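Local coordinates for protein serpin B3 (Homo sapiens, PDB 4ZK3) that is a serpin that probably inhibits proteases and forms the large aggregates of psoriasis-associated Pso p27, at residues 172-177 and 323-328; 35-40 and 345-350; 105-110 and 118-123. One frame throughout, in Å; residues are numbered along the deposited sequence.

The three contacts sample the serpin's main beta-sheet and the helices on it. Contact 2, about 10 Å from the centre of the chain, lies deepest: helix 31-42 packs on strand 340-351. Contacts 1 and 3, with centres about 20 and 22 Å out, are also largely buried but lie nearer the end of the molecule. Contact 1 joins strands 174-185 and 325-336, held apart by 340-351, through side chains that meet at the end of that strand; contact 3 sets helix 117-127 against strand 99-110. No direct hydrogen bond crosses any of them. Methyl groups carry all three, supplemented by a threonine hydroxyl and a water in contact 1. Strand pairing ties contact 1 to contacts 2 and 3; side-chain hydrogen bonds tie 2 to 3.

Contact 1 of 3, residues 172-177 and 323-328; sequences TTLVLV and LVLSGV
T173 meets L323, and L174 meets L325, near the ends of two strands of the central serpin sheet that flank strand 340-351. That strand, the inserted N-terminal part of the reactive-centre loop, consistent with the relaxed serpin form, pairs with both. No backbone bond joins 172-177 to 323-328 directly; side chains and one water do. The closer pair is a hydroxyl on a methyl: T173 OG1 lies 3.4 Å from L323 CD2, a van der Waals contact in which the two side chains slant across each other. T173 reaches it with OG1 tucked between its own backbone N and carbonyl carbon (chi1 57°). The leucine pair is looser, L174 CD2 standing 4.2 Å from L325 CD2. L174 swings CG to the far side from its N (chi1 163°) to reach across, and M317 of helix 315-318 packs against both L174 and L323. Classic beta bulges mark both edges: T173 and L174 face G351, while S326 and G327 face V350. T172 OG1 also hydrogen-bonds to G169 N. One water bridges the two segments, 2.8 Å from T172 OG1 and 2.8 Å from S326 OG.

Contact 2 of 3, residues 35-40 and 345-350; sequences TSALGM and AATAVV
Helix 35-40 runs almost along strand 345-350, the segment axes 24° apart in direction and 8.4 Å at closest approach, with A37 opposite T347 at a CA to CA distance of 6.5 Å. This is the helix-on-sheet packing of the serpin core: helix 31-42 lies against the main sheet, and the strand beneath it is the inserted part of the reactive-centre loop, set between strands 174-185 and 325-336. The short A37 side chain is consistent with the close approach. A37 has only CB to offer, and that methyl aims at the strand between two residues that face the helix, T347 and V349, while the intervening A348 points away. A37 CB lies 3.7 Å from T347 CG2 and 4.0 Å from V349 CG2, so one methyl of each strand residue flanks it. L38 adds to the second of these from one side: its CB leaves the helix obliquely, but its extended chain brings L38 CD2 to 4.2 Å from V349 CG2. V349 divides its branches between neighbours, for its other methyl, CG1, packs on L325 CD1 of the adjoining strand.

T347 shows how a polar group is accommodated in such a setting. With CG2 anti to the backbone N, the methyl meets the alanine and OG1 (chi1 -51°) is placed beside that N. There the hydroxyl bonds to S33 OG of helix 31-42 and to H330 ND1 on strand 325-336, joining helix and sheet beside the methyl contacts. Nearly one turn along from S33, S36 OG receives a hydrogen bond from N105 ND2.

Contact 3 of 3, residues 105-110 and 118-123; sequences NKLFGE and EYLDAI
L107 lays its CD2 methyl against two residues of the following helix, L120 and I123. The contact belongs to a beta-alpha-beta unit of the serpin fold, in which strand 99-110 leads through helix 117-127 to strand 130-134, parallel to the first and hydrogen-bonded to it through the backbone of L107. The single methyl serves both partners: L107 CD2 is 3.8 Å from L120 CD2 and 4.0 Å from I123 CD1. The touch is thus between chain ends. The leucine crosses each of the other side chains at about a right angle. L120 and I123 are three positions apart, nearly one turn of helix, and thus present their ends to the strand together. I123 does so with CG1 wedged between its backbone N and carbonyl carbon (chi1 61°), which carries CD1 to the leucine.

The other branch of L107 turns to the neighbouring strand, its CD1 packing on L174 CD1 and L176 CD2. At the helix, F115 touches L120 and L43 touches I123. On the opposite face of the strand, K106 makes a salt bridge to E132 and a cation-pi contact with W150. Y119 ties the helix further inward: its OH end touches L176 and hydrogen-bonds to M40 O.

Contact 1 of 3, residues 172-177 and 323-328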
ATOM      1  N   THR A 172     -11.811 -22.898   7.745  1.00 36.72           N
ATOM      2  CA  THR A 172     -11.853 -21.467   7.346  1.00 31.74           C
ATOM      3  C   THR A 172     -13.244 -21.094   6.979  1.00 30.72           C
ATOM      4  O   THR A 172     -13.890 -21.821   6.254  1.00 29.02           O
ATOM      5  CB  THR A 172     -10.885 -21.205   6.178  1.00 29.92           C
ATOM      6  OG1 THR A 172      -9.561 -21.329   6.686  1.00 30.35           O
ATOM      7  CG2 THR A 172     -11.002 -19.782   5.628  1.00 31.54           C
ATOM      8  N   THR A 173     -13.758 -19.970   7.497  1.00 31.35           N
ATOM      9  CA  THR A 173     -15.093 -19.558   7.062  1.00 32.53           C
ATOM     10  C   THR A 173     -15.182 -18.230   6.279  1.00 26.41           C
ATOM     11  O   THR A 173     -16.204 -17.989   5.646  1.00 27.71           O
ATOM     12  CB  THR A 173     -16.073 -19.521   8.234  1.00 33.75           C
ATOM     13  OG1 THR A 173     -15.557 -18.649   9.244  1.00 34.16           O
ATOM     14  CG2 THR A 173     -16.323 -20.954   8.733  1.00 34.87           C
ATOM     15  N   LEU A 174     -14.116 -17.421   6.326  1.00 30.49           N
ATOM     16  CA  LEU A 174     -14.089 -16.048   5.802  1.00 29.13           C
ATOM     17  C   LEU A 174     -12.663 -15.692   5.328  1.00 25.00           C
ATOM     18  O   LEU A 174     -11.720 -15.858   6.056  1.00 23.43           O
ATOM     19  CB  LEU A 174     -14.521 -15.108   6.942  1.00 33.49           C
ATOM     20  CG  LEU A 174     -14.191 -13.624   6.781  1.00 35.68           C
ATOM     21  CD1 LEU A 174     -15.387 -12.707   6.899  1.00 40.02           C
ATOM     22  CD2 LEU A 174     -13.169 -13.205   7.800  1.00 35.00           C
ATOM     23  N   VAL A 175     -12.538 -15.238   4.088  1.00 23.61           N
ATOM     24  CA  VAL A 175     -11.351 -14.489   3.635  1.00 23.69           C
ATOM     25  C   VAL A 175     -11.845 -13.162   2.995  1.00 19.44           C
ATOM     26  O   VAL A 175     -12.629 -13.138   2.037  1.00 19.44           O
ATOM     27  CB  VAL A 175     -10.525 -15.260   2.618  1.00 24.21           C
ATOM     28  CG1 VAL A 175      -9.331 -14.439   2.101  1.00 25.11           C
ATOM     29  CG2 VAL A 175     -10.059 -16.607   3.209  1.00 24.88           C
ATOM     30  N   LEU A 176     -11.430 -12.055   3.577  1.00 18.52           N
ATOM     31  CA  LEU A 176     -11.733 -10.770   3.034  1.00 19.38           C
ATOM     32  C   LEU A 176     -10.506 -10.351   2.257  1.00 20.63           C
ATOM     33  O   LEU A 176      -9.384 -10.482   2.745  1.00 20.47           O
ATOM     34  CB  LEU A 176     -12.007  -9.804   4.153  1.00 21.09           C
ATOM     35  CG  LEU A 176     -13.319 -10.024   4.899  1.00 19.79           C
ATOM     36  CD1 LEU A 176     -13.331  -9.316   6.234  1.00 22.49           C
ATOM     37  CD2 LEU A 176     -14.429  -9.462   4.083  1.00 21.39           C
ATOM     38  N   VAL A 177     -10.707  -9.809   1.062  1.00 19.18           N
ATOM     39  CA  VAL A 177      -9.601  -9.466   0.216  1.00 20.25           C
ATOM     40  C   VAL A 177      -9.756  -8.090  -0.381  1.00 18.06           C
ATOM     41  O   VAL A 177     -10.827  -7.747  -0.767  1.00 17.25           O
ATOM     42  CB  VAL A 177      -9.413 -10.541  -0.880  1.00 22.02           C
ATOM     43  CG1 VAL A 177      -8.196 -10.207  -1.702  1.00 22.52           C
ATOM     44  CG2 VAL A 177      -9.209 -11.894  -0.231  1.00 23.27           C
ATOM     45  N   LEU A 323     -16.136 -16.002  15.952  1.00 38.54           N
ATOM     46  CA  LEU A 323     -15.168 -15.788  14.821  1.00 40.03           C
ATOM     47  C   LEU A 323     -13.911 -15.148  15.333  1.00 33.41           C
ATOM     48  O   LEU A 323     -13.999 -14.208  16.139  1.00 36.83           O
ATOM     49  CB  LEU A 323     -15.758 -14.887  13.726  1.00 41.33           C
ATOM     50  CG  LEU A 323     -16.445 -15.630  12.573  1.00 45.78           C
ATOM     51  CD1 LEU A 323     -17.203 -14.658  11.687  1.00 47.64           C
ATOM     52  CD2 LEU A 323     -15.435 -16.416  11.757  1.00 48.00           C
ATOM     53  N   VAL A 324     -12.774 -15.674  14.885  1.00 27.81           N
ATOM     54  CA  VAL A 324     -11.427 -15.163  15.205  1.00 29.11           C
ATOM     55  C   VAL A 324     -10.604 -15.122  13.917  1.00 27.65           C
ATOM     56  O   VAL A 324     -10.772 -15.998  13.058  1.00 28.73           O
ATOM     57  CB  VAL A 324     -10.703 -16.093  16.187  1.00 31.79           C
ATOM     58  CG1 VAL A 324      -9.339 -15.553  16.524  1.00 34.17           C
ATOM     59  CG2 VAL A 324     -11.559 -16.272  17.445  1.00 37.20           C
ATOM     60  N   LEU A 325      -9.740 -14.121  13.763  1.00 25.33           N
ATOM     61  CA  LEU A 325      -8.845 -14.077  12.599  1.00 28.44           C
ATOM     62  C   LEU A 325      -7.577 -14.875  12.844  1.00 30.39           C
ATOM     63  O   LEU A 325      -6.850 -14.677  13.871  1.00 31.73           O
ATOM     64  CB  LEU A 325      -8.447 -12.668  12.219  1.00 26.08           C
ATOM     65  CG  LEU A 325      -9.573 -11.685  11.935  1.00 26.51           C
ATOM     66  CD1 LEU A 325      -8.979 -10.357  11.494  1.00 23.21           C
ATOM     67  CD2 LEU A 325     -10.549 -12.250  10.932  1.00 25.35           C
ATOM     68  N   SER A 326      -7.310 -15.752  11.880  1.00 30.76           N
ATOM     69  CA  SER A 326      -6.134 -16.589  11.849  1.00 34.02           C
ATOM     70  C   SER A 326      -4.977 -15.933  11.129  1.00 34.09           C
ATOM     71  O   SER A 326      -3.861 -16.253  11.428  1.00 31.63           O
ATOM     72  CB  SER A 326      -6.440 -17.949  11.205  1.00 34.64           C
ATOM     73  OG  SER A 326      -6.969 -17.861   9.860  1.00 31.05           O
ATOM     74  N   GLY A 327      -5.208 -15.013  10.178  1.00 33.05           N
ATOM     75  CA  GLY A 327      -4.067 -14.350   9.534  1.00 28.62           C
ATOM     76  C   GLY A 327      -4.405 -13.083   8.740  1.00 26.72           C
ATOM     77  O   GLY A 327      -5.554 -12.773   8.470  1.00 28.57           O
ATOM     78  N   VAL A 328      -3.380 -12.323   8.422  1.00 26.06           N
ATOM     79  CA  VAL A 328      -3.481 -11.108   7.610  1.00 25.27           C
ATOM     80  C   VAL A 328      -2.204 -11.068   6.799  1.00 25.85           C
ATOM     81  O   VAL A 328      -1.104 -11.055   7.377  1.00 28.14           O
ATOM     82  CB  VAL A 328      -3.603  -9.809   8.419  1.00 24.81           C
ATOM     83  CG1 VAL A 328      -3.797  -8.583   7.494  1.00 24.98           C
ATOM     84  CG2 VAL A 328      -4.783  -9.902   9.360  1.00 26.56           C
TER
HETATM   85  O   HOH W   1      -8.484 -20.084   8.981  1.00 37.65           O

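Contact 2 of 3, residues 35-40 and 345-350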
ATOM      1  N   THR A  35      -5.626  -0.690   4.908  1.00 19.22           N
ATOM      2  CA  THR A  35      -6.722   0.044   5.545  1.00 21.07           C
ATOM      3  C   THR A  35      -8.063  -0.471   5.104  1.00 20.72           C
ATOM      4  O   THR A  35      -8.958  -0.714   5.913  1.00 21.37           O
ATOM      5  CB  THR A  35      -6.610   1.533   5.276  1.00 18.98           C
ATOM      6  OG1 THR A  35      -5.427   2.016   5.902  1.00 20.52           O
ATOM      7  CG2 THR A  35      -7.793   2.234   5.873  1.00 23.05           C
ATOM      8  N   SER A  36      -8.219  -0.655   3.806  1.00 21.91           N
ATOM      9  CA  SER A  36      -9.497  -1.125   3.256  1.00 20.48           C
ATOM     10  C   SER A  36      -9.888  -2.522   3.795  1.00 19.49           C
ATOM     11  O   SER A  36     -11.038  -2.745   4.160  1.00 19.53           O
ATOM     12  CB  SER A  36      -9.427  -1.061   1.727  1.00 22.03           C
ATOM     13  OG  SER A  36     -10.591  -1.555   1.120  1.00 26.29           O
ATOM     14  N   ALA A  37      -8.973  -3.460   3.833  1.00 16.62           N
ATOM     15  CA  ALA A  37      -9.261  -4.754   4.333  1.00 18.86           C
ATOM     16  C   ALA A  37      -9.626  -4.733   5.807  1.00 19.34           C
ATOM     17  O   ALA A  37     -10.552  -5.415   6.226  1.00 20.16           O
ATOM     18  CB  ALA A  37      -8.053  -5.694   4.104  1.00 18.94           C
ATOM     19  N   LEU A  38      -8.900  -3.970   6.593  1.00 19.39           N
ATOM     20  CA  LEU A  38      -9.184  -3.910   8.039  1.00 20.95           C
ATOM     21  C   LEU A  38     -10.473  -3.129   8.337  1.00 22.13           C
ATOM     22  O   LEU A  38     -11.115  -3.374   9.329  1.00 22.88           O
ATOM     23  CB  LEU A  38      -7.969  -3.348   8.776  1.00 21.38           C
ATOM     24  CG  LEU A  38      -6.744  -4.246   8.668  1.00 21.75           C
ATOM     25  CD1 LEU A  38      -5.582  -3.642   9.422  1.00 23.48           C
ATOM     26  CD2 LEU A  38      -7.068  -5.669   9.120  1.00 24.19           C
ATOM     27  N   GLY A  39     -10.835  -2.205   7.450  1.00 22.12           N
ATOM     28  CA  GLY A  39     -12.059  -1.452   7.525  1.00 21.32           C
ATOM     29  C   GLY A  39     -13.235  -2.394   7.400  1.00 23.13           C
ATOM     30  O   GLY A  39     -14.223  -2.262   8.113  1.00 20.69           O
ATOM     31  N   MET A  40     -13.145  -3.337   6.453  1.00 20.61           N
ATOM     32  CA  MET A  40     -14.171  -4.362   6.321  1.00 19.76           C
ATOM     33  C   MET A  40     -14.293  -5.265   7.548  1.00 20.93           C
ATOM     34  O   MET A  40     -15.429  -5.664   7.919  1.00 24.37           O
ATOM     35  CB  MET A  40     -13.912  -5.225   5.100  1.00 19.38           C
ATOM     36  CG  MET A  40     -14.133  -4.554   3.756  1.00 18.91           C
ATOM     37  SD  MET A  40     -14.053  -5.778   2.400  1.00 21.25           S
ATOM     38  CE  MET A  40     -12.287  -6.018   2.307  1.00 19.85           C
ATOM     39  N   ALA A 345      -1.073  -4.297  -5.419  1.00 17.86           N
ATOM     40  CA  ALA A 345      -0.953  -4.914  -4.077  1.00 15.29           C
ATOM     41  C   ALA A 345      -2.226  -5.574  -3.726  1.00 15.97           C
ATOM     42  O   ALA A 345      -3.289  -5.322  -4.360  1.00 15.10           O
ATOM     43  CB  ALA A 345      -0.559  -3.895  -3.023  1.00 15.17           C
ATOM     44  N   ALA A 346      -2.150  -6.441  -2.732  1.00 14.88           N
ATOM     45  CA  ALA A 346      -3.354  -7.004  -2.248  1.00 16.06           C
ATOM     46  C   ALA A 346      -3.185  -7.415  -0.805  1.00 16.24           C
ATOM     47  O   ALA A 346      -2.064  -7.712  -0.367  1.00 16.56           O
ATOM     48  CB  ALA A 346      -3.810  -8.182  -3.122  1.00 16.60           C
ATOM     49  N   THR A 347      -4.301  -7.438  -0.076  1.00 15.84           N
ATOM     50  CA  THR A 347      -4.353  -7.837   1.310  1.00 16.62           C
ATOM     51  C   THR A 347      -5.448  -8.860   1.518  1.00 18.96           C
ATOM     52  O   THR A 347      -6.566  -8.686   1.049  1.00 17.96           O
ATOM     53  CB  THR A 347      -4.642  -6.589   2.189  1.00 18.56           C
ATOM     54  OG1 THR A 347      -3.721  -5.522   1.872  1.00 17.11           O
ATOM     55  CG2 THR A 347      -4.608  -6.936   3.640  1.00 18.07           C
ATOM     56  N   ALA A 348      -5.111  -9.933   2.237  1.00 18.50           N
ATOM     57  CA  ALA A 348      -6.059 -10.980   2.602  1.00 19.64           C
ATOM     58  C   ALA A 348      -6.176 -11.074   4.117  1.00 19.63           C
ATOM     59  O   ALA A 348      -5.177 -11.105   4.812  1.00 18.49           O
ATOM     60  CB  ALA A 348      -5.595 -12.336   2.030  1.00 22.27           C
ATOM     61  N   VAL A 349      -7.396 -11.145   4.612  1.00 19.91           N
ATOM     62  CA  VAL A 349      -7.677 -11.377   6.010  1.00 21.23           C
ATOM     63  C   VAL A 349      -8.474 -12.689   6.088  1.00 23.82           C
ATOM     64  O   VAL A 349      -9.536 -12.823   5.414  1.00 21.90           O
ATOM     65  CB  VAL A 349      -8.553 -10.234   6.552  1.00 22.22           C
ATOM     66  CG1 VAL A 349      -9.078 -10.532   7.994  1.00 24.58           C
ATOM     67  CG2 VAL A 349      -7.786  -8.885   6.442  1.00 20.34           C
ATOM     68  N   VAL A 350      -7.943 -13.646   6.864  1.00 24.36           N
ATOM     69  CA  VAL A 350      -8.484 -15.018   6.976  1.00 26.91           C
ATOM     70  C   VAL A 350      -9.044 -15.265   8.365  1.00 28.05           C
ATOM     71  O   VAL A 350      -8.402 -14.946   9.350  1.00 27.09           O
ATOM     72  CB  VAL A 350      -7.384 -16.062   6.762  1.00 28.75           C
ATOM     73  CG1 VAL A 350      -7.950 -17.480   6.805  1.00 27.77           C
ATOM     74  CG2 VAL A 350      -6.692 -15.839   5.448  1.00 26.95           C
TER

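Contact 3 of 3, residues 105-110 and 118-123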
ATOM      1  N   ASN A 105     -12.757  -4.864  -3.455  1.00 19.31           N
ATOM      2  CA  ASN A 105     -12.911  -5.549  -2.221  1.00 19.23           C
ATOM      3  C   ASN A 105     -13.788  -6.735  -2.436  1.00 20.26           C
ATOM      4  O   ASN A 105     -14.758  -6.662  -3.167  1.00 20.75           O
ATOM      5  CB  ASN A 105     -13.567  -4.579  -1.217  1.00 18.84           C
ATOM      6  CG  ASN A 105     -12.646  -3.485  -0.819  1.00 20.25           C
ATOM      7  OD1 ASN A 105     -12.941  -2.259  -0.927  1.00 21.93           O
ATOM      8  ND2 ASN A 105     -11.511  -3.884  -0.378  1.00 18.29           N
ATOM      9  N   LYS A 106     -13.481  -7.848  -1.799  1.00 19.29           N
ATOM     10  CA  LYS A 106     -14.292  -9.032  -1.931  1.00 21.05           C
ATOM     11  C   LYS A 106     -14.312  -9.910  -0.682  1.00 19.14           C
ATOM     12  O   LYS A 106     -13.322 -10.074  -0.023  1.00 18.93           O
ATOM     13  CB  LYS A 106     -13.820  -9.883  -3.143  1.00 25.02           C
ATOM     14  CG  LYS A 106     -14.819 -10.989  -3.542  1.00 28.11           C
ATOM     15  CD  LYS A 106     -14.441 -11.617  -4.867  1.00 29.59           C
ATOM     16  CE  LYS A 106     -15.398 -12.710  -5.291  1.00 36.18           C
ATOM     17  NZ  LYS A 106     -15.191 -13.178  -6.711  1.00 35.38           N
ATOM     18  N   LEU A 107     -15.480 -10.485  -0.398  1.00 20.01           N
ATOM     19  CA  LEU A 107     -15.676 -11.473   0.626  1.00 19.72           C
ATOM     20  C   LEU A 107     -15.828 -12.874   0.021  1.00 19.01           C
ATOM     21  O   LEU A 107     -16.720 -13.143  -0.761  1.00 20.39           O
ATOM     22  CB  LEU A 107     -16.878 -11.103   1.503  1.00 20.19           C
ATOM     23  CG  LEU A 107     -17.352 -12.188   2.472  1.00 22.53           C
ATOM     24  CD1 LEU A 107     -16.287 -12.618   3.445  1.00 25.56           C
ATOM     25  CD2 LEU A 107     -18.572 -11.792   3.254  1.00 27.09           C
ATOM     26  N   PHE A 108     -14.966 -13.778   0.431  1.00 22.31           N
ATOM     27  CA  PHE A 108     -15.079 -15.176   0.079  1.00 21.83           C
ATOM     28  C   PHE A 108     -15.511 -15.877   1.391  1.00 23.85           C
ATOM     29  O   PHE A 108     -14.779 -15.901   2.377  1.00 24.80           O
ATOM     30  CB  PHE A 108     -13.767 -15.774  -0.409  1.00 23.20           C
ATOM     31  CG  PHE A 108     -13.275 -15.243  -1.738  1.00 23.45           C
ATOM     32  CD1 PHE A 108     -12.435 -14.101  -1.791  1.00 25.38           C
ATOM     33  CD2 PHE A 108     -13.590 -15.864  -2.918  1.00 25.22           C
ATOM     34  CE1 PHE A 108     -11.971 -13.592  -3.005  1.00 23.86           C
ATOM     35  CE2 PHE A 108     -13.097 -15.371  -4.137  1.00 23.98           C
ATOM     36  CZ  PHE A 108     -12.291 -14.249  -4.165  1.00 24.68           C
ATOM     37  N   GLY A 109     -16.721 -16.424   1.409  1.00 24.62           N
ATOM     38  CA  GLY A 109     -17.160 -17.136   2.588  1.00 23.26           C
ATOM     39  C   GLY A 109     -17.455 -18.581   2.341  1.00 22.63           C
ATOM     40  O   GLY A 109     -17.821 -18.961   1.244  1.00 23.29           O
ATOM     41  N   GLU A 110     -17.352 -19.372   3.400  1.00 24.60           N
ATOM     42  CA  GLU A 110     -17.776 -20.750   3.336  1.00 25.77           C
ATOM     43  C   GLU A 110     -19.222 -20.850   2.841  1.00 29.49           C
ATOM     44  O   GLU A 110     -20.119 -20.107   3.271  1.00 28.88           O
ATOM     45  CB  GLU A 110     -17.528 -21.445   4.660  1.00 27.05           C
ATOM     46  CG  GLU A 110     -18.326 -22.736   4.826  1.00 30.21           C
ATOM     47  CD  GLU A 110     -18.010 -23.820   3.817  1.00 30.73           C
ATOM     48  OE1 GLU A 110     -16.865 -23.895   3.315  1.00 33.42           O
ATOM     49  OE2 GLU A 110     -18.927 -24.591   3.528  1.00 33.72           O
ATOM     50  N   GLU A 118     -27.276  -7.585   7.618  1.00 30.08           N
ATOM     51  CA  GLU A 118     -26.708  -6.313   8.036  1.00 33.81           C
ATOM     52  C   GLU A 118     -25.218  -6.160   7.627  1.00 27.30           C
ATOM     53  O   GLU A 118     -24.844  -5.154   7.095  1.00 28.85           O
ATOM     54  CB  GLU A 118     -26.814  -6.198   9.567  1.00 38.34           C
ATOM     55  CG  GLU A 118     -26.915  -4.787  10.095  1.00 45.98           C
ATOM     56  CD  GLU A 118     -26.734  -4.735  11.627  1.00 55.11           C
ATOM     57  OE1 GLU A 118     -26.712  -5.797  12.316  1.00 49.29           O
ATOM     58  OE2 GLU A 118     -26.581  -3.609  12.141  1.00 52.21           O
ATOM     59  N   TYR A 119     -24.397  -7.152   7.923  1.00 27.60           N
ATOM     60  CA  TYR A 119     -22.953  -7.074   7.654  1.00 26.14           C
ATOM     61  C   TYR A 119     -22.692  -7.052   6.144  1.00 25.15           C
ATOM     62  O   TYR A 119     -21.959  -6.173   5.652  1.00 24.37           O
ATOM     63  CB  TYR A 119     -22.194  -8.205   8.354  1.00 24.65           C
ATOM     64  CG  TYR A 119     -20.719  -8.173   8.082  1.00 24.36           C
ATOM     65  CD1 TYR A 119     -19.959  -7.072   8.442  1.00 22.74           C
ATOM     66  CD2 TYR A 119     -20.084  -9.220   7.365  1.00 22.83           C
ATOM     67  CE1 TYR A 119     -18.620  -7.026   8.165  1.00 24.36           C
ATOM     68  CE2 TYR A 119     -18.736  -9.170   7.088  1.00 24.66           C
ATOM     69  CZ  TYR A 119     -18.014  -8.070   7.467  1.00 24.02           C
ATOM     70  OH  TYR A 119     -16.683  -7.982   7.165  1.00 25.90           O
ATOM     71  N   LEU A 120     -23.347  -7.962   5.422  1.00 25.48           N
ATOM     72  CA  LEU A 120     -23.299  -7.979   3.955  1.00 26.54           C
ATOM     73  C   LEU A 120     -23.745  -6.694   3.318  1.00 28.37           C
ATOM     74  O   LEU A 120     -23.049  -6.206   2.427  1.00 25.84           O
ATOM     75  CB  LEU A 120     -24.077  -9.140   3.351  1.00 28.06           C
ATOM     76  CG  LEU A 120     -23.686 -10.534   3.869  1.00 29.49           C
ATOM     77  CD1 LEU A 120     -24.667 -11.601   3.303  1.00 30.50           C
ATOM     78  CD2 LEU A 120     -22.235 -10.835   3.586  1.00 27.34           C
ATOM     79  N   ASP A 121     -24.860  -6.115   3.753  1.00 26.33           N
ATOM     80  CA  ASP A 121     -25.269  -4.819   3.222  1.00 27.73           C
ATOM     81  C   ASP A 121     -24.255  -3.743   3.499  1.00 26.24           C
ATOM     82  O   ASP A 121     -23.969  -2.903   2.623  1.00 28.46           O
ATOM     83  CB  ASP A 121     -26.656  -4.380   3.744  1.00 28.86           C
ATOM     84  CG  ASP A 121     -27.729  -5.343   3.348  1.00 31.30           C
ATOM     85  OD1 ASP A 121     -27.566  -6.087   2.366  1.00 31.20           O
ATOM     86  OD2 ASP A 121     -28.730  -5.402   4.059  1.00 34.49           O
ATOM     87  N   ALA A 122     -23.651  -3.770   4.683  1.00 26.94           N
ATOM     88  CA  ALA A 122     -22.748  -2.707   5.044  1.00 25.73           C
ATOM     89  C   ALA A 122     -21.413  -2.748   4.231  1.00 27.98           C
ATOM     90  O   ALA A 122     -20.905  -1.686   3.781  1.00 26.55           O
ATOM     91  CB  ALA A 122     -22.457  -2.742   6.534  1.00 27.54           C
ATOM     92  N   ILE A 123     -20.837  -3.948   4.058  1.00 25.63           N
ATOM     93  CA  ILE A 123     -19.595  -4.024   3.273  1.00 24.28           C
ATOM     94  C   ILE A 123     -19.875  -3.728   1.805  1.00 27.04           C
ATOM     95  O   ILE A 123     -19.095  -3.048   1.154  1.00 25.09           O
ATOM     96  CB  ILE A 123     -18.830  -5.346   3.462  1.00 23.61           C
ATOM     97  CG1 ILE A 123     -19.620  -6.569   3.049  1.00 22.22           C
ATOM     98  CG2 ILE A 123     -18.288  -5.427   4.860  1.00 24.08           C
ATOM     99  CD1 ILE A 123     -18.820  -7.800   3.404  1.00 24.06           C
TER